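Local coordinates for protein alpha-L-rhamnosidase (Aspergillus terreus, PDB 6GSZ) that probably hydrolyses terminal non-reducing alpha-L-rhamnose residues from alpha-L-rhamnosides, at residues S261-E267 with W389-Y395; T152-L156 with V204-Y209; Y599-A604 with F640-W644. All blocks are in the same frame, centred on the assembly; numbering follows the deposited sequence. Where two conformers were deposited one is given.

Contact 1: residues S261-E267 with W389-Y395; sequences SEIYDGE and WEPSFTY. With CA (calcium ion), chain B.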
loop_
_atom_site.group_PDB
_atom_site.type_symbol
_atom_site.label_atom_id
_atom_site.label_comp_id
_atom_site.label_asym_id
_atom_site.label_seq_id
_atom_site.Cartn_x
_atom_site.Cartn_y
_atom_site.Cartn_z
ATOM N N SER A 261 -14.122 -13.044 16.067
ATOM C CA SER A 261 -12.953 -12.757 15.197
ATOM C C SER A 261 -12.898 -11.260 14.924
ATOM O O SER A 261 -13.814 -10.740 14.308
ATOM C CB SER A 261 -13.036 -13.592 13.924
ATOM O OG SER A 261 -11.802 -13.554 13.225
ATOM N N GLU A 262 -11.880 -10.618 15.488
ATOM C CA GLU A 262 -11.804 -9.155 15.600
ATOM C C GLU A 262 -10.424 -8.730 15.109
ATOM O O GLU A 262 -9.448 -9.371 15.422
ATOM C CB GLU A 262 -11.967 -8.709 17.054
ATOM C CG GLU A 262 -13.217 -9.221 17.712
ATOM C CD GLU A 262 -13.260 -8.769 19.143
ATOM O OE1 GLU A 262 -13.360 -7.528 19.378
ATOM O OE2 GLU A 262 -13.261 -9.684 20.038
ATOM N N ILE A 263 -10.400 -7.623 14.356
ATOM C CA ILE A 263 -9.158 -7.056 13.797
ATOM C C ILE A 263 -8.130 -6.931 14.932
ATOM O O ILE A 263 -6.982 -7.411 14.839
ATOM C CB ILE A 263 -9.427 -5.692 13.111
ATOM C CG1 ILE A 263 -10.362 -5.804 11.896
ATOM C CG2 ILE A 263 -8.133 -4.995 12.740
ATOM C CD1 ILE A 263 -9.874 -6.697 10.772
ATOM N N TYR A 264 -8.528 -6.211 16.001
ATOM C CA TYR A 264 -7.565 -5.902 17.080
ATOM C C TYR A 264 -7.366 -7.054 18.055
ATOM O O TYR A 264 -6.231 -7.456 18.398
ATOM C CB TYR A 264 -7.936 -4.656 17.879
ATOM C CG TYR A 264 -7.943 -3.351 17.115
ATOM C CD1 TYR A 264 -7.245 -3.145 15.920
ATOM C CD2 TYR A 264 -8.693 -2.303 17.607
ATOM C CE1 TYR A 264 -7.298 -1.910 15.284
ATOM C CE2 TYR A 264 -8.736 -1.073 16.996
ATOM C CZ TYR A 264 -8.028 -0.864 15.814
ATOM O OH TYR A 264 -8.127 0.361 15.204
ATOM N N ASP A 265 -8.471 -7.610 18.569
ATOM C CA ASP A 265 -8.309 -8.537 19.682
ATOM C C ASP A 265 -7.955 -9.971 19.277
ATOM O O ASP A 265 -7.346 -10.674 20.072
ATOM C CB ASP A 265 -9.496 -8.498 20.635
ATOM C CG ASP A 265 -9.521 -7.279 21.556
ATOM O OD1 ASP A 265 -8.480 -6.553 21.650
ATOM O OD2 ASP A 265 -10.613 -7.020 22.156
ATOM N N GLY A 266 -8.293 -10.396 18.062
ATOM C CA GLY A 266 -7.976 -11.711 17.564
ATOM C C GLY A 266 -9.222 -12.584 17.427
ATOM O O GLY A 266 -10.350 -12.115 17.431
ATOM N N GLU A 267 -8.970 -13.871 17.283
ATOM C CA GLU A 267 -10.004 -14.857 16.950
ATOM C C GLU A 267 -10.033 -15.972 18.007
ATOM O O GLU A 267 -8.974 -16.537 18.349
ATOM C CB GLU A 267 -9.749 -15.496 15.585
ATOM C CG GLU A 267 -10.742 -16.597 15.268
ATOM C CD GLU A 267 -10.824 -17.003 13.806
ATOM O OE1 GLU A 267 -10.881 -16.065 12.943
ATOM O OE2 GLU A 267 -10.708 -18.236 13.536
ATOM N N TRP A 389 -5.531 -25.019 10.962
ATOM C CA TRP A 389 -6.283 -23.787 11.226
ATOM C C TRP A 389 -5.431 -22.580 10.886
ATOM O O TRP A 389 -4.238 -22.525 11.172
ATOM C CB TRP A 389 -6.761 -23.762 12.678
ATOM C CG TRP A 389 -7.378 -22.476 13.151
ATOM C CD1 TRP A 389 -8.685 -22.105 13.035
ATOM C CD2 TRP A 389 -6.714 -21.384 13.799
ATOM N NE1 TRP A 389 -8.889 -20.874 13.601
ATOM C CE2 TRP A 389 -7.687 -20.398 14.058
ATOM C CE3 TRP A 389 -5.378 -21.115 14.132
ATOM C CZ2 TRP A 389 -7.369 -19.206 14.700
ATOM C CZ3 TRP A 389 -5.065 -19.931 14.762
ATOM C CH2 TRP A 389 -6.053 -18.992 15.039
ATOM N N GLU A 390 -6.157 -21.581 10.384
ATOM C CA GLU A 390 -5.724 -20.201 10.305
ATOM C C GLU A 390 -6.931 -19.363 10.702
ATOM O O GLU A 390 -8.073 -19.759 10.399
ATOM C CB GLU A 390 -5.313 -19.763 8.888
ATOM C CG GLU A 390 -4.065 -20.427 8.367
ATOM C CD GLU A 390 -3.684 -20.092 6.923
ATOM O OE1 GLU A 390 -4.024 -18.983 6.402
ATOM O OE2 GLU A 390 -3.009 -20.950 6.335
ATOM N N PRO A 391 -6.734 -18.197 11.345
ATOM C CA PRO A 391 -7.868 -17.320 11.622
ATOM C C PRO A 391 -8.438 -16.767 10.320
ATOM O O PRO A 391 -7.736 -16.730 9.280
ATOM C CB PRO A 391 -7.294 -16.229 12.521
ATOM C CG PRO A 391 -5.815 -16.195 12.118
ATOM C CD PRO A 391 -5.440 -17.622 11.751
ATOM N N SER A 392 -9.656 -16.244 10.405
ATOM C CA SER A 392 -10.399 -15.789 9.233
ATOM C C SER A 392 -10.547 -14.279 9.134
ATOM O O SER A 392 -10.428 -13.725 8.021
ATOM C CB SER A 392 -11.789 -16.410 9.225
ATOM O OG SER A 392 -11.724 -17.805 8.990
ATOM N N PHE A 393 -10.767 -13.586 10.241
ATOM C CA PHE A 393 -11.151 -12.153 10.156
ATOM C C PHE A 393 -10.333 -11.276 11.107
ATOM O O PHE A 393 -10.808 -10.201 11.556
ATOM C CB PHE A 393 -12.646 -11.978 10.408
ATOM C CG PHE A 393 -13.501 -12.854 9.523
ATOM C CD1 PHE A 393 -13.483 -12.714 8.143
ATOM C CD2 PHE A 393 -14.300 -13.868 10.071
ATOM C CE1 PHE A 393 -14.268 -13.528 7.337
ATOM C CE2 PHE A 393 -15.064 -14.694 9.256
ATOM C CZ PHE A 393 -15.063 -14.511 7.891
ATOM N N THR A 394 -9.096 -11.691 11.369
ATOM C CA THR A 394 -8.187 -10.883 12.178
ATOM C C THR A 394 -6.846 -10.797 11.446
ATOM O O THR A 394 -6.579 -11.558 10.534
ATOM C CB THR A 394 -8.016 -11.474 13.591
ATOM O OG1 THR A 394 -7.290 -10.571 14.425
ATOM C CG2 THR A 394 -7.260 -12.778 13.573
ATOM N N TYR A 395 -5.954 -9.934 11.955
ATOM C CA TYR A 395 -4.562 -10.025 11.545
ATOM C C TYR A 395 -3.713 -9.423 12.656
ATOM O O TYR A 395 -4.233 -8.650 13.459
ATOM C CB TYR A 395 -4.301 -9.359 10.176
ATOM C CG TYR A 395 -4.318 -7.852 10.101
ATOM C CD1 TYR A 395 -5.451 -7.067 9.976
ATOM C CD2 TYR A 395 -3.105 -7.183 10.028
ATOM C CE1 TYR A 395 -5.381 -5.702 9.736
ATOM C CE2 TYR A 395 -3.023 -5.816 9.839
ATOM C CZ TYR A 395 -4.157 -5.069 9.661
ATOM O OH TYR A 395 -4.100 -3.726 9.382
HETATM CA CA CA B . -10.657 -18.694 6.990
HETATM O O HOH W 1 -13.235 -9.062 12.090
HETATM O O HOH W 2 -10.772 -19.284 11.081
HETATM O O HOH W 3 -8.887 -19.912 7.592
HETATM O O HOH W 4 -11.733 -20.361 7.310
#

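Contact 2: residues T152-L156 with V204-Y209; sequences TALGL and VGEGWY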
loop_
_atom_site.group_PDB
_atom_site.type_symbol
_atom_site.label_atom_id
_atom_site.label_comp_id
_atom_site.label_asym_id
_atom_site.label_seq_id
_atom_site.Cartn_x
_atom_site.Cartn_y
_atom_site.Cartn_z
ATOM N N THR A 152 -19.896 -9.447 -1.997
ATOM C CA THR A 152 -19.312 -8.610 -0.991
ATOM C C THR A 152 -20.014 -8.851 0.337
ATOM O O THR A 152 -20.950 -9.633 0.435
ATOM C CB THR A 152 -19.345 -7.122 -1.361
ATOM O OG1 THR A 152 -18.450 -6.414 -0.504
ATOM C CG2 THR A 152 -20.717 -6.495 -1.296
ATOM N N ALA A 153 -19.533 -8.178 1.380
ATOM C CA ALA A 153 -20.148 -8.301 2.691
ATOM C C ALA A 153 -20.220 -6.946 3.366
ATOM O O ALA A 153 -19.394 -6.038 3.090
ATOM C CB ALA A 153 -19.317 -9.216 3.560
ATOM N N LEU A 154 -21.183 -6.836 4.270
ATOM C CA LEU A 154 -21.183 -5.794 5.274
ATOM C C LEU A 154 -20.393 -6.380 6.447
ATOM O O LEU A 154 -20.965 -6.999 7.371
ATOM C CB LEU A 154 -22.613 -5.411 5.626
ATOM C CG LEU A 154 -23.326 -4.477 4.660
ATOM C CD1 LEU A 154 -23.388 -5.021 3.253
ATOM C CD2 LEU A 154 -24.709 -4.155 5.229
ATOM N N GLY A 155 -19.085 -6.314 6.336
ATOM C CA GLY A 155 -18.146 -7.100 7.095
ATOM C C GLY A 155 -17.077 -7.615 6.190
ATOM O O GLY A 155 -16.568 -6.858 5.330
ATOM N N LEU A 156 -16.674 -8.865 6.390
ATOM C CA LEU A 156 -15.691 -9.574 5.558
ATOM C C LEU A 156 -16.248 -10.951 5.254
ATOM O O LEU A 156 -17.023 -11.483 6.092
ATOM C CB LEU A 156 -14.371 -9.692 6.309
ATOM C CG LEU A 156 -13.688 -8.363 6.672
ATOM C CD1 LEU A 156 -12.478 -8.596 7.606
ATOM C CD2 LEU A 156 -13.284 -7.544 5.435
ATOM N N VAL A 204 -19.412 -14.779 7.175
ATOM C CA VAL A 204 -19.257 -13.348 7.288
ATOM C C VAL A 204 -18.818 -12.985 8.691
ATOM O O VAL A 204 -19.448 -13.395 9.640
ATOM C CB VAL A 204 -20.510 -12.564 6.890
ATOM C CG1 VAL A 204 -20.358 -11.053 7.094
ATOM C CG2 VAL A 204 -20.894 -12.873 5.453
ATOM N N GLY A 205 -17.758 -12.198 8.799
ATOM C CA GLY A 205 -17.238 -11.605 10.021
ATOM C C GLY A 205 -17.338 -10.093 10.026
ATOM O O GLY A 205 -17.679 -9.504 9.000
ATOM N N GLU A 206 -17.074 -9.464 11.191
ATOM C CA GLU A 206 -17.412 -8.038 11.345
ATOM C C GLU A 206 -16.420 -7.128 10.589
ATOM O O GLU A 206 -16.815 -6.055 10.158
ATOM C CB GLU A 206 -17.500 -7.687 12.830
ATOM C CG GLU A 206 -16.199 -7.787 13.574
ATOM C CD GLU A 206 -16.250 -7.501 15.050
ATOM O OE1 GLU A 206 -17.368 -7.566 15.629
ATOM O OE2 GLU A 206 -15.142 -7.271 15.645
ATOM N N GLY A 207 -15.142 -7.491 10.560
ATOM C CA GLY A 207 -14.142 -6.630 9.953
ATOM C C GLY A 207 -14.187 -5.214 10.491
ATOM O O GLY A 207 -14.286 -4.949 11.693
ATOM N N TRP A 208 -13.911 -4.289 9.571
ATOM C CA TRP A 208 -13.973 -2.867 9.804
ATOM C C TRP A 208 -15.404 -2.327 9.789
ATOM O O TRP A 208 -15.676 -1.261 10.346
ATOM C CB TRP A 208 -13.136 -2.144 8.723
ATOM C CG TRP A 208 -11.678 -2.487 8.699
ATOM C CD1 TRP A 208 -10.692 -1.914 9.450
ATOM C CD2 TRP A 208 -11.027 -3.477 7.881
ATOM N NE1 TRP A 208 -9.470 -2.452 9.130
ATOM C CE2 TRP A 208 -9.643 -3.387 8.147
ATOM C CE3 TRP A 208 -11.462 -4.358 6.884
ATOM C CZ2 TRP A 208 -8.713 -4.189 7.501
ATOM C CZ3 TRP A 208 -10.529 -5.130 6.218
ATOM C CH2 TRP A 208 -9.166 -5.030 6.513
ATOM N N TYR A 209 -16.301 -3.014 9.047
ATOM C CA TYR A 209 -17.674 -2.508 8.839
ATOM C C TYR A 209 -18.407 -2.316 10.186
ATOM O O TYR A 209 -19.062 -1.299 10.427
ATOM C CB TYR A 209 -18.438 -3.461 7.897
ATOM C CG TYR A 209 -19.661 -2.839 7.268
ATOM C CD1 TYR A 209 -20.894 -2.852 7.917
ATOM C CD2 TYR A 209 -19.567 -2.193 6.053
ATOM C CE1 TYR A 209 -21.999 -2.229 7.359
ATOM C CE2 TYR A 209 -20.668 -1.605 5.477
ATOM C CZ TYR A 209 -21.880 -1.622 6.121
ATOM O OH TYR A 209 -22.954 -0.986 5.567
HETATM O O HOH W 5 -15.214 -4.852 6.856
#

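Contact 3: residues Y599-A604 with F640-W644; sequences YLVSDA and FQKAW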
loop_
_atom_site.group_PDB
_atom_site.type_symbol
_atom_site.label_atom_id
_atom_site.label_comp_id
_atom_site.label_asym_id
_atom_site.label_seq_id
_atom_site.Cartn_x
_atom_site.Cartn_y
_atom_site.Cartn_z
ATOM N N TYR A 599 4.145 26.464 12.680
ATOM C CA TYR A 599 3.642 27.332 11.603
ATOM C C TYR A 599 4.726 27.582 10.549
ATOM O O TYR A 599 4.368 27.739 9.368
ATOM C CB TYR A 599 3.005 28.612 12.185
ATOM C CG TYR A 599 1.904 28.253 13.143
ATOM C CD1 TYR A 599 0.736 27.645 12.710
ATOM C CD2 TYR A 599 2.087 28.409 14.497
ATOM C CE1 TYR A 599 -0.237 27.214 13.600
ATOM C CE2 TYR A 599 1.113 28.006 15.397
ATOM C CZ TYR A 599 -0.034 27.388 14.948
ATOM O OH TYR A 599 -0.959 26.948 15.851
ATOM N N LEU A 600 6.002 27.603 10.945
ATOM C CA LEU A 600 7.082 27.657 9.937
ATOM C C LEU A 600 6.961 26.403 9.062
ATOM O O LEU A 600 6.939 26.466 7.820
ATOM C CB LEU A 600 8.422 27.704 10.657
ATOM C CG LEU A 600 9.694 27.852 9.809
ATOM C CD1 LEU A 600 10.825 28.291 10.746
ATOM C CD2 LEU A 600 10.072 26.537 9.132
ATOM N N VAL A 601 6.792 25.246 9.732
ATOM C CA VAL A 601 6.636 23.973 9.021
ATOM C C VAL A 601 5.395 24.010 8.122
ATOM O O VAL A 601 5.438 23.640 6.935
ATOM C CB VAL A 601 6.589 22.770 9.987
ATOM C CG1 VAL A 601 6.210 21.472 9.302
ATOM C CG2 VAL A 601 7.922 22.579 10.690
ATOM N N SER A 602 4.269 24.429 8.705
ATOM C CA SER A 602 3.006 24.439 7.983
ATOM C C SER A 602 3.039 25.356 6.753
ATOM O O SER A 602 2.517 25.028 5.687
ATOM C CB SER A 602 1.880 24.806 8.939
ATOM O OG SER A 602 1.674 23.810 9.943
ATOM N N ASP A 603 3.592 26.553 6.950
ATOM C CA ASP A 603 3.666 27.508 5.855
ATOM C C ASP A 603 4.580 27.004 4.747
ATOM O O ASP A 603 4.252 27.218 3.542
ATOM C CB ASP A 603 4.175 28.851 6.367
ATOM C CG ASP A 603 3.167 29.634 7.196
ATOM O OD1 ASP A 603 1.949 29.270 7.181
ATOM O OD2 ASP A 603 3.596 30.628 7.858
ATOM N N ALA A 604 5.659 26.313 5.127
ATOM C CA ALA A 604 6.545 25.725 4.097
ATOM C C ALA A 604 5.749 24.731 3.243
ATOM O O ALA A 604 5.825 24.769 2.004
ATOM C CB ALA A 604 7.747 25.090 4.718
ATOM N N PHE A 640 6.247 34.144 3.471
ATOM C CA PHE A 640 7.054 33.146 4.172
ATOM C C PHE A 640 8.354 33.759 4.683
ATOM O O PHE A 640 8.754 33.577 5.852
ATOM C CB PHE A 640 7.297 31.889 3.335
ATOM C CG PHE A 640 8.089 30.844 4.069
ATOM C CD1 PHE A 640 9.472 30.884 4.083
ATOM C CD2 PHE A 640 7.459 29.815 4.762
ATOM C CE1 PHE A 640 10.205 29.950 4.782
ATOM C CE2 PHE A 640 8.205 28.897 5.470
ATOM C CZ PHE A 640 9.559 28.975 5.507
ATOM N N GLN A 641 9.033 34.479 3.783
ATOM C CA GLN A 641 10.299 35.148 4.105
ATOM C C GLN A 641 10.101 36.166 5.237
ATOM O O GLN A 641 10.867 36.166 6.221
ATOM C CB GLN A 641 10.874 35.791 2.844
ATOM C CG GLN A 641 11.326 34.753 1.824
ATOM C CD GLN A 641 11.557 35.326 0.447
ATOM O OE1 GLN A 641 11.345 36.515 0.209
ATOM N NE2 GLN A 641 11.933 34.448 -0.471
ATOM N N LYS A 642 9.071 37.008 5.110
ATOM C CA LYS A 642 8.794 38.005 6.135
ATOM C C LYS A 642 8.572 37.354 7.502
ATOM O O LYS A 642 8.998 37.894 8.519
ATOM C CB LYS A 642 7.578 38.851 5.755
ATOM C CG LYS A 642 7.839 39.835 4.628
ATOM C CD LYS A 642 6.594 40.373 3.958
ATOM C CE LYS A 642 5.762 41.268 4.839
ATOM N NZ LYS A 642 4.620 41.816 4.058
ATOM N N ALA A 643 7.862 36.220 7.512
ATOM C CA ALA A 643 7.501 35.585 8.765
ATOM C C ALA A 643 8.666 34.815 9.415
ATOM O O ALA A 643 8.779 34.819 10.656
ATOM C CB ALA A 643 6.323 34.672 8.539
ATOM N N TRP A 644 9.506 34.136 8.613
ATOM C CA TRP A 644 10.357 33.061 9.107
ATOM C C TRP A 644 11.845 33.197 8.779
ATOM O O TRP A 644 12.641 32.423 9.306
ATOM C CB TRP A 644 9.850 31.701 8.594
ATOM C CG TRP A 644 8.427 31.433 8.985
ATOM C CD1 TRP A 644 7.382 31.266 8.130
ATOM C CD2 TRP A 644 7.873 31.343 10.320
ATOM N NE1 TRP A 644 6.231 31.030 8.822
ATOM C CE2 TRP A 644 6.488 31.113 10.164
ATOM C CE3 TRP A 644 8.389 31.464 11.620
ATOM C CZ2 TRP A 644 5.629 30.932 11.244
ATOM C CZ3 TRP A 644 7.536 31.287 12.692
ATOM C CH2 TRP A 644 6.172 31.074 12.502
#

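Contact 1: residues S261-E267 with W389-Y395
Glu267 swings CG anti to its main-chain nitrogen (chi1 175°) and runs on extended, which brings its carboxylate to the 389-395 loop; Thr394 likewise sets OG1 opposite its own N (chi1 -171°), turning the hydroxyl to the carbonyl of Glu262. Each carboxylate oxygen of Glu267 has its own work. OE1 takes the almost perfectly straight N-H of Ser392 on its syn side, with Ser392 N to Glu267 OE1 at 2.8 Å. On its anti lone pair the same oxygen receives Ser261 OG, 2.7 Å from Glu267 OE1. OE2 lies at the edge of the Trp389 indole and accepts a more bent bond from NE1, with Glu267 OE2 to Trp389 NE1 at 3.2 Å; carboxylate and ring planes stand 76° apart. A water also links OE2 to Glu390 O and to Ser392 OG.

Residues 261-267 form the tip of a beta hairpin, strands 258-262 and 266-270 joined through 263-265, and the hairpin extends a mixed sheet through strand 376-380. At its turn, Glu262 O is gripped from opposite faces of its carbonyl plane, by Gly266 N across the hairpin and by Thr394 OG1, which is 2.7 Å from Glu262 O. Beyond it, Tyr395 N is buried with no polar partner in the model. Midway along the loop, Ser392 OG binds a calcium ion at 2.4 Å; Glu158 and two waters are the other ligands modelled on the ion. Ser392 thus meets the ion through its hydroxyl and Glu267 through its backbone N-H.

Contact 2: residues T152-L156 with V204-Y209
Tyr209 lies against Leu154 and Gly155, and its side chain can be followed outward atom by atom. Tyr209 CB sits 3.3 Å from Gly155 N, pressed on the peptide that joins Leu154 to Gly155. With CG anti to the main-chain nitrogen (chi1 -161°), the ring then runs alongside the Leu154 side chain, the two pointing the same way. CG is still over the peptide, Tyr209 CE1 comes 3.7 Å from Leu154 CB, and Tyr209 CZ is 3.5 Å from Leu154 CG. Leu154 thus rests over one ring face, CB making a CH-pi contact near the ring normal. At the tip, Tyr209 OH is 3.6 Å from Leu154 CD2. Elsewhere the ring meets that of Tyr178.

One residue further along, the backbones pair. Leu156 N donates to Gly205 O at 2.9 Å and Gly205 N to Leu156 O, also at 2.9 Å, an antiparallel hydrogen-bonded pair. Between these regions Gly155 turns the chain from strand 144-154 of one sheet into strand 156-161 of another, as in the galactose-binding-like beta-sandwich to which this region is related. Its CA comes within 3.1 Å of Gly205 O in a CA-H...O contact. After the turn, Leu156 packs CD1 tightly on Gly207 CA, at 3.5 Å, and lays CD2 obliquely on the Trp208 ring, which itself stacks on Trp175.

A water accepts from Tyr209 N and gives a weak bond to Gly155 O. The two chain segments are therefore joined by the two main-chain hydrogen bonds between Leu156 and Gly205, with apolar contacts flanking them, and the water bridges Gly155 O to Tyr209 N.

Contact 3: residues Y599-A604 with F640-W644
Trp644 and Asp603 make the hydrogen bond between residues 599-604 and 640-644. Trp644 NE1 donates to Asp603 OD2 at 2.8 Å, nearly straight at 171°; the oxygen lies in the plane of the indole and is met on its anti side. CG of Trp644 stands anti to the carbonyl carbon (chi1 -57°), which carries the indole across to helix 598-619 and turns its N-H to the acid.

The second kind of contact is over the ring face. Leu600 CA sits 3.6 Å from the centroid of the five-membered ring of Trp644, a CH-pi contact close to the ring normal, and Leu600 N is 3.4 Å from Trp644 CZ2. Ala643 CB lies on the opposite face, so the indole is sandwiched between the other helix and its own.

Apolar packing fills in around it. Leu600 CB and CG rest on the indole near CD2 and CG, while Tyr599 CB comes 3.6 Å from Trp644 CZ2. The Phe640 ring, with Trp644 CD1 over one face, presents its edge to helix 598-619: Leu600 O lies in its plane, 3.6 Å from Phe640 CE2, and Ala604 CB is 3.9 Å from the same CE2.

Helices 598-619 and 623-644 follow one another and form an antiparallel hairpin, their local axes 10.8 Å apart, within the six-hairpin glycosidase domain, the (alpha/alpha)6 barrel of this family. Ala604 is also packed by helix 656-664.

Asp603 is buried, yet OD2 also pairs with Arg573 in a salt bridge and OD1 accepts from Trp571 N. Such a set of donors would be expected to keep the carboxylate ionised, and, with Leu600 and Ala643 on its two faces, the bond to Asp603 fixes how the indole is turned.

How the contacts relate
Contacts 2, 1 and 3 close in that order along the chain. Contacts 1 and 2 are neighbours, their centres about 12 Å apart, and they touch: the Phe393 ring packs on Leu156 and Gly205, and Glu262 lies against Glu206. The loop 389-395 and the hairpin 258-270 both rest against the beta-sandwich end that holds 204-209, and the calcium ion bound by Ser392 and Glu158 lies beside this junction. Contact 3 is a separate contact within the (alpha/alpha)6 barrel, its centre about 46 Å from that of contact 1 and about 45 Å from that of contact 2. Contact 1 joins two beta domains, while contact 2 ties two strand ends within one of them.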